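Histidine kinase (Caulobacter vibrioides, PDB 6TNE) probably passes phosphoryl groups along a phosphorelay as the hybrid histidine kinase CckA, of which this is the receiver domain. Local coordinates at residues E7-D10 and A11-S14; A16-L19 and L20-R23; A36-I39 and A40-A44; P57-D60 and G61-L65; I107-L110 and A111-K115. All blocks are in the same frame, centred on the assembly; numbering follows the deposited sequence.

Contact 1. Residues E7-D10 and A11-S14; sequences EDED and AVRS
The backbone turns from loop into helix here: Arg13 N donates to Glu9 O (3.0 Å), with Glu9 in the N-cap position, and the next bond of the series runs from Ser14 N to Asp10 O. Ser14 OG also donates to Asp10 O, at 2.8 Å, approaching from the face of the carbonyl plane opposite to that used by Ser14 N, so that this one oxygen is gripped twice. The side chain that ties loop to helix is Arg13. The backbone sets its CB 3.7 Å from Glu7 CG; with CG anti to the backbone N (chi1 -173°), CG and CD then pass Glu7 CB toward Glu7 O, and the bend at chi3 turns the edge of the guanidinium toward Glu7 O and Asp10. NH1 serves two acceptors at the rim of the flat group: Glu7 O at 2.8 Å, lying in the guanidinium plane with the N-H nearly straight (161°), and Asp10 OD2, also at 2.8 Å, as a salt bridge that uses the anti lone pair of the carboxylate. A weaker second bond runs from NH2 to the same OD2, while NE is salt-bridged to Glu29. On the other flank, Val12 CG2 sits under the Glu9 carboxylate, 3.4 Å from OE2. Glu7 OE2 takes the N-H of Glu9 at 2.9 Å and OE1 pairs with Lys103. Chemically, the loop that holds Glu7 and Asp8 near Asp53 is clamped by Arg13 and by that Glu9 N-H, a layout consistent with the acidic, magnesium-binding phosphorylation pocket of receiver domains.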
loop_
_atom_site.group_PDB
_atom_site.type_symbol
_atom_site.label_atom_id
_atom_site.label_comp_id
_atom_site.label_asym_id
_atom_site.label_seq_id
_atom_site.Cartn_x
_atom_site.Cartn_y
_atom_site.Cartn_z
ATOM N N GLU A 7 -3.189 -4.810 3.919
ATOM C CA GLU A 7 -4.125 -5.797 3.388
ATOM C C GLU A 7 -4.423 -6.763 4.527
ATOM O O GLU A 7 -3.508 -7.331 5.121
ATOM C CB GLU A 7 -3.493 -6.495 2.174
ATOM C CG GLU A 7 -4.192 -7.759 1.695
ATOM C CD GLU A 7 -5.603 -7.507 1.292
ATOM O OE1 GLU A 7 -5.819 -6.921 0.232
ATOM O OE2 GLU A 7 -6.534 -7.863 2.037
ATOM N N ASP A 8 -5.715 -6.937 4.833
ATOM C CA ASP A 8 -6.108 -7.807 5.938
ATOM C C ASP A 8 -6.001 -9.281 5.596
ATOM O O ASP A 8 -5.915 -10.114 6.517
ATOM C CB ASP A 8 -7.516 -7.499 6.417
ATOM C CG ASP A 8 -8.522 -7.649 5.336
ATOM O OD1 ASP A 8 -8.396 -6.982 4.306
ATOM O OD2 ASP A 8 -9.490 -8.416 5.536
ATOM N N GLU A 9 -6.127 -9.651 4.320
ATOM C CA GLU A 9 -6.082 -11.049 3.938
ATOM C C GLU A 9 -4.627 -11.486 3.871
ATOM O O GLU A 9 -3.886 -11.108 2.954
ATOM C CB GLU A 9 -6.731 -11.221 2.586
ATOM C CG GLU A 9 -7.088 -12.645 2.255
ATOM C CD GLU A 9 -8.075 -12.701 1.107
ATOM O OE1 GLU A 9 -8.750 -11.668 0.864
ATOM O OE2 GLU A 9 -8.142 -13.754 0.437
ATOM N N ASP A 10 -4.219 -12.290 4.848
ATOM C CA ASP A 10 -2.807 -12.588 5.031
ATOM C C ASP A 10 -2.171 -13.208 3.791
ATOM O O ASP A 10 -1.067 -12.842 3.412
ATOM C CB ASP A 10 -2.572 -13.454 6.267
ATOM C CG ASP A 10 -2.865 -12.701 7.596
ATOM O OD1 ASP A 10 -3.222 -13.408 8.560
ATOM O OD2 ASP A 10 -2.787 -11.439 7.710
ATOM N N ALA A 11 -2.816 -14.212 3.198
ATOM C CA ALA A 11 -2.191 -14.904 2.075
ATOM C C ALA A 11 -2.058 -13.994 0.849
ATOM O O ALA A 11 -1.067 -14.077 0.125
ATOM C CB ALA A 11 -2.986 -16.162 1.744
ATOM N N VAL A 12 -3.040 -13.105 0.604
ATOM C CA VAL A 12 -2.935 -12.153 -0.506
ATOM C C VAL A 12 -1.796 -11.171 -0.248
ATOM O O VAL A 12 -0.937 -10.922 -1.119
ATOM C CB VAL A 12 -4.277 -11.412 -0.649
ATOM C CG1 VAL A 12 -4.173 -10.241 -1.610
ATOM C CG2 VAL A 12 -5.379 -12.429 -1.027
ATOM N N ARG A 13 -1.743 -10.617 0.967
ATOM C CA ARG A 13 -0.706 -9.662 1.289
ATOM C C ARG A 13 0.668 -10.299 1.210
ATOM O O ARG A 13 1.623 -9.706 0.688
ATOM C CB ARG A 13 -0.941 -9.126 2.692
ATOM C CG ARG A 13 -0.006 -8.001 3.030
ATOM C CD ARG A 13 -0.142 -7.595 4.511
ATOM N NE ARG A 13 0.318 -8.656 5.395
ATOM C CZ ARG A 13 -0.427 -9.375 6.217
ATOM N NH1 ARG A 13 -1.745 -9.157 6.358
ATOM N NH2 ARG A 13 0.145 -10.349 6.892
ATOM N N SER A 14 0.799 -11.518 1.756
ATOM C CA SER A 14 2.123 -12.147 1.848
ATOM C C SER A 14 2.656 -12.487 0.473
ATOM O O SER A 14 3.856 -12.333 0.232
ATOM C CB SER A 14 2.044 -13.437 2.670
ATOM O OG SER A 14 1.614 -13.213 3.984
#

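Contact 2. Residues A16-L19 and L20-R23; sequences AARL and LRAR
Arg21 N donates to Ala17 O at 2.8 Å, the shortest bond in the last turns of helix 10-21, the connecting helix of a beta-alpha-beta unit between strands 2-6 and 26-30. The neighbouring rungs, Leu20 N to Ala16 O and Ala22 N to Arg18 O, repeat the i to i+4 pattern. The side chains divide according to what lies beside the helix. Arg21 runs extended from CG to NE and doubles back along the preceding turn: its CG rests 3.3 Å from Ala17 O, and farther out the guanidinium crosses the methyl of Ala17 on its way to Glu29 and Val27 O, so that Ala17 CB lies 3.8 Å from Arg21 NH1. Ala17 C lies over one face of the guanidinium. The polar end is held from strand 26-30, where NH2 pairs with Glu29 and bonds Val27 O. Leu20 goes inward instead, touching Ile3, Phe5 and Val27; its torsions are strained, chi1 at -100° with chi2 nearly eclipsed at -6°, and CD2 comes 3.6 Å from Ala16 O. Past the final turns, Arg23, extended from CG to NE, runs back alongside the Leu19 carbonyl, its CG and CD each 3.6 Å from Leu19 O. Arg23 NH1 donates to Leu19 O at 3.2 Å; the oxygen lies in the guanidinium plane, but the nitrogen stands well above the carbonyl plane.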
loop_
_atom_site.group_PDB
_atom_site.type_symbol
_atom_site.label_atom_id
_atom_site.label_comp_id
_atom_site.label_asym_id
_atom_site.label_seq_id
_atom_site.Cartn_x
_atom_site.Cartn_y
_atom_site.Cartn_z
ATOM N N ALA A 16 1.974 -10.976 -2.411
ATOM C CA ALA A 16 2.356 -9.742 -3.096
ATOM C C ALA A 16 3.610 -9.153 -2.472
ATOM O O ALA A 16 4.513 -8.674 -3.188
ATOM C CB ALA A 16 1.189 -8.741 -3.072
ATOM N N ALA A 17 3.691 -9.161 -1.141
ATOM C CA ALA A 17 4.870 -8.605 -0.466
ATOM C C ALA A 17 6.130 -9.374 -0.865
ATOM O O ALA A 17 7.182 -8.789 -1.141
ATOM C CB ALA A 17 4.700 -8.632 1.063
ATOM N N ARG A 18 6.066 -10.711 -0.834
ATOM C CA ARG A 18 7.232 -11.525 -1.178
ATOM C C ARG A 18 7.646 -11.316 -2.632
ATOM O O ARG A 18 8.840 -11.267 -2.950
ATOM C CB ARG A 18 6.934 -12.994 -0.875
ATOM C CG ARG A 18 6.903 -13.251 0.613
ATOM C CD ARG A 18 6.508 -14.678 0.925
ATOM N NE ARG A 18 7.584 -15.587 0.522
ATOM C CZ ARG A 18 7.464 -16.907 0.544
ATOM N NH1 ARG A 18 6.316 -17.451 0.907
ATOM N NH2 ARG A 18 8.484 -17.674 0.172
ATOM N N LEU A 19 6.666 -11.197 -3.539
ATOM C CA LEU A 19 6.997 -10.990 -4.940
ATOM C C LEU A 19 7.567 -9.614 -5.183
ATOM O O LEU A 19 8.456 -9.454 -6.035
ATOM C CB LEU A 19 5.805 -11.290 -5.832
ATOM C CG LEU A 19 5.509 -12.781 -5.834
ATOM C CD1 LEU A 19 4.124 -13.061 -6.414
ATOM C CD2 LEU A 19 6.543 -13.575 -6.614
ATOM N N LEU A 20 7.125 -8.611 -4.404
ATOM C CA LEU A 20 7.717 -7.288 -4.527
ATOM C C LEU A 20 9.133 -7.280 -3.929
ATOM O O LEU A 20 10.050 -6.646 -4.476
ATOM C CB LEU A 20 6.795 -6.292 -3.865
ATOM C CG LEU A 20 5.828 -5.395 -4.601
ATOM C CD1 LEU A 20 5.780 -5.297 -6.132
ATOM C CD2 LEU A 20 4.548 -5.090 -3.808
ATOM N N ARG A 21 9.339 -7.973 -2.805
ATOM C CA ARG A 21 10.704 -8.062 -2.255
ATOM C C ARG A 21 11.665 -8.725 -3.239
ATOM O O ARG A 21 12.858 -8.385 -3.285
ATOM C CB ARG A 21 10.695 -8.819 -0.925
ATOM C CG ARG A 21 10.067 -8.088 0.225
ATOM C CD ARG A 21 10.185 -8.875 1.563
ATOM N NE ARG A 21 9.343 -8.203 2.538
ATOM C CZ ARG A 21 8.202 -8.708 3.019
ATOM N NH1 ARG A 21 7.826 -9.940 2.690
ATOM N NH2 ARG A 21 7.441 -7.945 3.800
ATOM N N ALA A 22 11.178 -9.705 -4.002
ATOM C CA ALA A 22 11.999 -10.373 -5.012
ATOM C C ALA A 22 12.467 -9.403 -6.071
ATOM O O ALA A 22 13.461 -9.671 -6.758
ATOM C CB ALA A 22 11.160 -11.464 -5.678
ATOM N N ARG A 23 11.761 -8.297 -6.247
ATOM C CA ARG A 23 12.100 -7.265 -7.212
ATOM C C ARG A 23 12.864 -6.126 -6.579
ATOM O O ARG A 23 13.170 -5.136 -7.259
ATOM C CB ARG A 23 10.844 -6.723 -7.880
ATOM C CG ARG A 23 10.171 -7.761 -8.726
ATOM C CD ARG A 23 8.752 -7.390 -9.015
ATOM N NE ARG A 23 8.295 -8.103 -10.189
ATOM C CZ ARG A 23 7.854 -9.362 -10.206
ATOM N NH1 ARG A 23 7.774 -10.090 -9.079
ATOM N NH2 ARG A 23 7.471 -9.893 -11.380
#

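Contact 3. Residues A36-I39 and A40-A44; sequences ALII and AEENA
Three i to i+4 bonds, Ala40 N to Ala36 O, Glu41 N to Leu37 O and Glu42 N to Ile38 O, carry helix 33-42 regularly up to its last residue. The fourth carbonyl in this series, Ile39 O, shows how a helix can finish by other means. Asn43, the first residue to leave helical backbone angles, still reaches it with its own N, but only weakly (3.0 Å). Its side chain makes up the difference: with CG beside the backbone N (chi1 -69°), the amide swings back along the helix and ND2 donates to Ile39 O at 2.9 Å. The bond is nearly straight, 166° at the hydrogen, and the oxygen lies within the amide plane. The Asn43 and Ile39 side chains run alongside each other in the same direction, which also puts ND2 3.7 Å from Ile39 CG2; both rest on Leu28 of strand 26-30. On the flank next to helix 61-72, Glu41 stretches out fully, and a water links its OE2, at 2.6 Å, to Leu37 O, where the second bond is weak. Glu42 bends at chi2, and its CG packs 3.4 Å from Ile38 O. Ala40 is buried, its methyl 3.4 Å from Ala36 O. The whole is a helix C-terminus closed by an asparagine side chain, on the second helix of a CheY-like alpha/beta receiver fold.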
loop_
_atom_site.group_PDB
_atom_site.type_symbol
_atom_site.label_atom_id
_atom_site.label_comp_id
_atom_site.label_asym_id
_atom_site.label_seq_id
_atom_site.Cartn_x
_atom_site.Cartn_y
_atom_site.Cartn_z
ATOM N N ALA A 36 -1.180 0.327 10.179
ATOM C CA ALA A 36 -0.572 1.114 9.118
ATOM C C ALA A 36 -0.283 2.533 9.556
ATOM O O ALA A 36 0.725 3.117 9.163
ATOM C CB ALA A 36 -1.444 1.078 7.881
ATOM N N LEU A 37 -1.197 3.137 10.321
ATOM C CA LEU A 37 -1.001 4.518 10.756
ATOM C C LEU A 37 0.228 4.633 11.648
ATOM O O LEU A 37 0.972 5.599 11.555
ATOM C CB LEU A 37 -2.273 4.997 11.445
ATOM C CG LEU A 37 -2.324 6.471 11.774
ATOM C CD1 LEU A 37 -2.131 7.358 10.552
ATOM C CD2 LEU A 37 -3.690 6.729 12.424
ATOM N N ILE A 38 0.454 3.659 12.530
ATOM C CA ILE A 38 1.648 3.688 13.376
ATOM C C ILE A 38 2.900 3.491 12.539
ATOM O O ILE A 38 3.890 4.195 12.718
ATOM C CB ILE A 38 1.499 2.624 14.474
ATOM C CG1 ILE A 38 0.421 3.081 15.444
ATOM C CG2 ILE A 38 2.846 2.329 15.174
ATOM C CD1 ILE A 38 0.010 2.061 16.428
ATOM N N ILE A 39 2.857 2.562 11.562
ATOM C CA ILE A 39 4.011 2.378 10.700
ATOM C C ILE A 39 4.321 3.649 9.924
ATOM O O ILE A 39 5.478 4.068 9.802
ATOM C CB ILE A 39 3.793 1.178 9.748
ATOM C CG1 ILE A 39 3.731 -0.124 10.534
ATOM C CG2 ILE A 39 4.916 1.081 8.717
ATOM C CD1 ILE A 39 3.117 -1.258 9.740
ATOM N N ALA A 40 3.275 4.293 9.396
ATOM C CA ALA A 40 3.476 5.528 8.628
ATOM C C ALA A 40 4.093 6.612 9.491
ATOM O O ALA A 40 5.031 7.295 9.054
ATOM C CB ALA A 40 2.147 5.991 8.017
ATOM N N GLU A 41 3.606 6.768 10.726
ATOM C CA GLU A 41 4.167 7.787 11.599
ATOM C C GLU A 41 5.636 7.516 11.872
ATOM O O GLU A 41 6.469 8.427 11.835
ATOM C CB GLU A 41 3.393 7.830 12.895
ATOM C CG GLU A 41 3.921 8.932 13.721
ATOM C CD GLU A 41 3.155 9.130 14.984
ATOM O OE1 GLU A 41 3.372 10.170 15.646
ATOM O OE2 GLU A 41 2.342 8.245 15.333
ATOM N N GLU A 42 5.976 6.279 12.223
ATOM C CA GLU A 42 7.345 5.933 12.593
ATOM C C GLU A 42 8.292 5.954 11.408
ATOM O O GLU A 42 9.510 5.997 11.594
ATOM C CB GLU A 42 7.372 4.588 13.307
ATOM C CG GLU A 42 6.656 4.563 14.634
ATOM C CD GLU A 42 7.279 5.427 15.706
ATOM O OE1 GLU A 42 6.584 5.671 16.673
ATOM O OE2 GLU A 42 8.431 5.835 15.591
ATOM N N ASN A 43 7.761 5.920 10.196
ATOM C CA ASN A 43 8.569 5.950 8.987
ATOM C C ASN A 43 8.285 7.203 8.172
ATOM O O ASN A 43 8.537 7.239 6.967
ATOM C CB ASN A 43 8.328 4.682 8.164
ATOM C CG ASN A 43 8.872 3.440 8.832
ATOM O OD1 ASN A 43 10.036 3.107 8.655
ATOM N ND2 ASN A 43 8.048 2.757 9.595
ATOM N N ALA A 44 7.787 8.238 8.821
ATOM C CA ALA A 44 7.305 9.418 8.121
ATOM C C ALA A 44 8.381 9.984 7.207
ATOM O O ALA A 44 9.565 10.061 7.572
ATOM C CB ALA A 44 6.864 10.460 9.135
HETATM O O HOH W 1 0.286 7.114 14.124
#

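Contact 4. Residues P57-D60 and G61-L65; sequences PGID and GPTLL
Gly61 starts helix 61-72 directly after the N-cap residue Asp60, and its backbone is hydrogen-bonded to Val54. Pro62 comes next, in the first turn, where the missing N-H costs the helix no bond; its ring packs CD against Asp60 OD1 at 3.4 Å and turns its other parts toward Val54 and Phe79. Thr63 supplies the N-H that Asp60 caps. Asp60 CG is tucked between its own backbone N and carbonyl carbon (chi1 50°), a position that swings the carboxylate over the start of the helix. OD1 then takes both Thr63 N and Thr63 OG1, each at 2.8 Å and from the same face of the carboxylate plane; the N-H arrives well above that plane, the hydroxyl closer to it on the syn side. A negative carboxylate at the N-terminus probably interacts favourably with the helix dipole. The threonine methyl CG2 turns away from this pair to meet Ile59 CB at 4.0 Å. Leu64 N closes the first backbone turn on Asp60 O (2.9 Å), and Leu64 CB is met by Ile59 CD1 at 4.0 Å. Ile59, the residue before the cap, thereby bridges to the fourth helical residue, while its N is held by Glu34. Such an N-cap with a hydrophobic staple belongs here to the Met-Pro-Gly-Ile-Asp-Gly sequence, running from the loop after Asp53 into the helix, a signature of receiver domains.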
loop_
_atom_site.group_PDB
_atom_site.type_symbol
_atom_site.label_atom_id
_atom_site.label_comp_id
_atom_site.label_asym_id
_atom_site.label_seq_id
_atom_site.Cartn_x
_atom_site.Cartn_y
_atom_site.Cartn_z
ATOM N N PRO A 57 -11.381 -4.904 7.982
ATOM C CA PRO A 57 -11.845 -4.722 9.375
ATOM C C PRO A 57 -11.151 -3.484 9.960
ATOM O O PRO A 57 -9.922 -3.304 9.795
ATOM C CB PRO A 57 -11.407 -6.018 10.062
ATOM C CG PRO A 57 -11.335 -7.065 8.943
ATOM C CD PRO A 57 -10.861 -6.270 7.713
ATOM N N GLY A 58 -11.927 -2.622 10.634
ATOM C CA GLY A 58 -11.407 -1.337 11.067
ATOM C C GLY A 58 -11.646 -0.256 10.015
ATOM O O GLY A 58 -12.540 -0.362 9.179
ATOM N N ILE A 59 -10.844 0.809 10.062
ATOM C CA ILE A 59 -11.007 1.884 9.088
ATOM C C ILE A 59 -10.729 1.412 7.659
ATOM O O ILE A 59 -9.861 0.567 7.402
ATOM C CB ILE A 59 -10.150 3.107 9.438
ATOM C CG1 ILE A 59 -8.629 2.794 9.365
ATOM C CG2 ILE A 59 -10.606 3.662 10.794
ATOM C CD1 ILE A 59 -7.769 4.013 9.621
ATOM N N ASP A 60 -11.463 1.977 6.719
ATOM C CA ASP A 60 -11.234 1.690 5.302
ATOM C C ASP A 60 -9.943 2.359 4.817
ATOM O O ASP A 60 -9.402 3.275 5.445
ATOM C CB ASP A 60 -12.429 2.180 4.473
ATOM C CG ASP A 60 -12.783 3.593 4.808
ATOM O OD1 ASP A 60 -12.222 4.539 4.194
ATOM O OD2 ASP A 60 -13.583 3.765 5.750
ATOM N N GLY A 61 -9.449 1.903 3.656
ATOM C CA GLY A 61 -8.238 2.445 3.070
ATOM C C GLY A 61 -8.279 3.950 2.833
ATOM O O GLY A 61 -7.335 4.674 3.176
ATOM N N PRO A 62 -9.368 4.480 2.256
ATOM C CA PRO A 62 -9.418 5.941 2.052
ATOM C C PRO A 62 -9.378 6.742 3.353
ATOM O O PRO A 62 -8.745 7.805 3.414
ATOM C CB PRO A 62 -10.717 6.124 1.265
ATOM C CG PRO A 62 -10.778 4.842 0.488
ATOM C CD PRO A 62 -10.382 3.786 1.443
ATOM N N THR A 63 -9.986 6.221 4.421
ATOM C CA THR A 63 -9.869 6.858 5.733
ATOM C C THR A 63 -8.447 6.793 6.265
ATOM O O THR A 63 -7.945 7.780 6.833
ATOM C CB THR A 63 -10.891 6.235 6.694
ATOM O OG1 THR A 63 -12.211 6.452 6.199
ATOM C CG2 THR A 63 -10.748 6.808 8.109
ATOM N N LEU A 64 -7.794 5.644 6.103
ATOM C CA LEU A 64 -6.378 5.550 6.428
ATOM C C LEU A 64 -5.595 6.620 5.688
ATOM O O LEU A 64 -4.753 7.295 6.290
ATOM C CB LEU A 64 -5.857 4.150 6.089
ATOM C CG LEU A 64 -4.324 4.032 6.067
ATOM C CD1 LEU A 64 -3.717 4.302 7.469
ATOM C CD2 LEU A 64 -3.950 2.641 5.566
ATOM N N LEU A 65 -5.857 6.810 4.391
ATOM C CA LEU A 65 -5.127 7.834 3.652
ATOM C C LEU A 65 -5.361 9.203 4.264
ATOM O O LEU A 65 -4.434 10.002 4.403
ATOM C CB LEU A 65 -5.555 7.810 2.182
ATOM C CG LEU A 65 -4.890 8.879 1.325
ATOM C CD1 LEU A 65 -3.347 8.699 1.447
ATOM C CD2 LEU A 65 -5.353 8.815 -0.104
#

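Contact 5. Residues I107-L110 and A111-K115; sequences IKTL and AERVK
Two successive bends, chi1 at -56° and chi2 at -69°, fold Arg113 back along its helix, so that CG packs 3.2 Å from Thr109 O and NE comes alongside Thr109 CG2 at 4.1 Å. The threonine methyl is available there because OG1 lies beside its own backbone N, where it bonds the carboxylate of Asp106 just ahead of the helix. Both side chains also touch Leu101 of strand 98-102. Helix 107-118 is the last helix of the CheY-like receiver fold, and here it shows an unbroken ladder: Ala111 N to Ile107 O at 2.8 Å, then Glu112, Arg113 and Val114 N each to the carbonyl four residues back. On the inward side, Leu110 CD1 meets Val114 CG2 at 4.2 Å, an i to i+4 apolar pair whose partners both rest on Met78 of strand 77-81. Val114 CG2 also sits close to the carbonyl of the turn before, 3.2 Å from Leu110 O. Toward solvent, Lys108 and Glu112 both extend outward, and their charged ends, NZ and OE2, stay 6.5 Å apart without pairing.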
loop_
_atom_site.group_PDB
_atom_site.type_symbol
_atom_site.label_atom_id
_atom_site.label_comp_id
_atom_site.label_asym_id
_atom_site.label_seq_id
_atom_site.Cartn_x
_atom_site.Cartn_y
_atom_site.Cartn_z
ATOM N N ILE A 107 0.533 -10.183 -10.705
ATOM C CA ILE A 107 1.836 -9.627 -10.275
ATOM C C ILE A 107 2.480 -8.779 -11.362
ATOM O O ILE A 107 3.076 -7.736 -11.080
ATOM C CB ILE A 107 2.816 -10.684 -9.712
ATOM C CG1 ILE A 107 4.062 -10.020 -9.104
ATOM C CG2 ILE A 107 3.385 -11.586 -10.792
ATOM C CD1 ILE A 107 3.799 -8.875 -8.101
ATOM N N LYS A 108 2.398 -9.219 -12.614
ATOM C CA LYS A 108 2.989 -8.445 -13.696
ATOM C C LYS A 108 2.409 -7.041 -13.712
ATOM O O LYS A 108 3.144 -6.052 -13.809
ATOM C CB LYS A 108 2.750 -9.146 -15.034
ATOM C CG LYS A 108 3.303 -8.332 -16.231
ATOM C CD LYS A 108 3.235 -9.104 -17.568
ATOM C CE LYS A 108 3.679 -8.215 -18.750
ATOM N NZ LYS A 108 4.033 -8.974 -20.003
ATOM N N THR A 109 1.086 -6.937 -13.551
ATOM C CA THR A 109 0.446 -5.633 -13.564
ATOM C C THR A 109 0.785 -4.864 -12.300
ATOM O O THR A 109 1.077 -3.661 -12.363
ATOM C CB THR A 109 -1.064 -5.792 -13.703
ATOM O OG1 THR A 109 -1.322 -6.568 -14.879
ATOM C CG2 THR A 109 -1.716 -4.406 -13.835
ATOM N N LEU A 110 0.777 -5.534 -11.139
ATOM C CA LEU A 110 1.144 -4.843 -9.903
ATOM C C LEU A 110 2.544 -4.244 -10.021
ATOM O O LEU A 110 2.778 -3.068 -9.679
ATOM C CB LEU A 110 1.088 -5.807 -8.718
ATOM C CG LEU A 110 1.533 -5.242 -7.357
ATOM C CD1 LEU A 110 0.574 -4.160 -6.913
ATOM C CD2 LEU A 110 1.662 -6.380 -6.346
ATOM N N ALA A 111 3.512 -5.059 -10.457
ATOM C CA ALA A 111 4.888 -4.582 -10.573
ATOM C C ALA A 111 5.001 -3.423 -11.563
ATOM O O ALA A 111 5.739 -2.452 -11.330
ATOM C CB ALA A 111 5.803 -5.744 -10.948
ATOM N N GLU A 112 4.291 -3.510 -12.683
ATOM C CA GLU A 112 4.292 -2.420 -13.652
ATOM C C GLU A 112 3.775 -1.123 -13.027
ATOM O O GLU A 112 4.355 -0.056 -13.237
ATOM C CB GLU A 112 3.396 -2.841 -14.800
ATOM C CG GLU A 112 3.168 -1.876 -15.897
ATOM C CD GLU A 112 2.485 -2.569 -17.076
ATOM O OE1 GLU A 112 2.515 -2.021 -18.193
ATOM O OE2 GLU A 112 1.919 -3.668 -16.881
ATOM N N ARG A 113 2.651 -1.190 -12.302
ATOM C CA ARG A 113 2.082 0.014 -11.684
ATOM C C ARG A 113 2.968 0.563 -10.575
ATOM O O ARG A 113 3.110 1.779 -10.441
ATOM C CB ARG A 113 0.692 -0.269 -11.123
ATOM C CG ARG A 113 -0.283 -0.808 -12.124
ATOM C CD ARG A 113 -0.705 0.188 -13.188
ATOM N NE ARG A 113 -1.970 -0.308 -13.718
ATOM C CZ ARG A 113 -3.130 -0.126 -13.095
ATOM N NH1 ARG A 113 -3.179 0.567 -11.946
ATOM N NH2 ARG A 113 -4.242 -0.644 -13.604
ATOM N N VAL A 114 3.591 -0.310 -9.790
ATOM C CA VAL A 114 4.500 0.181 -8.757
ATOM C C VAL A 114 5.643 0.939 -9.416
ATOM O O VAL A 114 6.018 2.047 -9.008
ATOM C CB VAL A 114 5.030 -0.993 -7.918
ATOM C CG1 VAL A 114 6.201 -0.570 -7.066
ATOM C CG2 VAL A 114 3.925 -1.562 -7.043
ATOM N N LYS A 115 6.220 0.332 -10.454
ATOM C CA LYS A 115 7.319 0.981 -11.161
ATOM C C LYS A 115 6.899 2.332 -11.743
ATOM O O LYS A 115 7.631 3.330 -11.633
ATOM C CB LYS A 115 7.773 0.052 -12.285
ATOM C CG LYS A 115 9.076 0.474 -12.945
ATOM C CD LYS A 115 9.681 -0.677 -13.758
ATOM C CE LYS A 115 9.327 -0.571 -15.214
ATOM N NZ LYS A 115 10.163 0.468 -15.893
#

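In the fold
The five contacts sample all four helices of the model, which flank the central parallel sheet. Contacts 1 and 2 lie in series on helix 10-21, and Arg13 of the first and Arg21 of the second pair with different carboxylate oxygens of Glu29, OE1 and OE2. Contact 5 packs beside contact 2, with centres about 11 Å apart and Arg23 NE 3.5 Å from Ala111 CB. Contacts 3 and 4 pair in the same way, Ala36 CB meeting Leu64 CD2 at 3.8 Å, and the centres of contacts 3 and 5 are about 24 Å apart. Contacts 1 and 4 meet near the probable phosphorylation pocket around Asp53, where Asp8 OD2 comes within 3.4 Å of Pro57 CD.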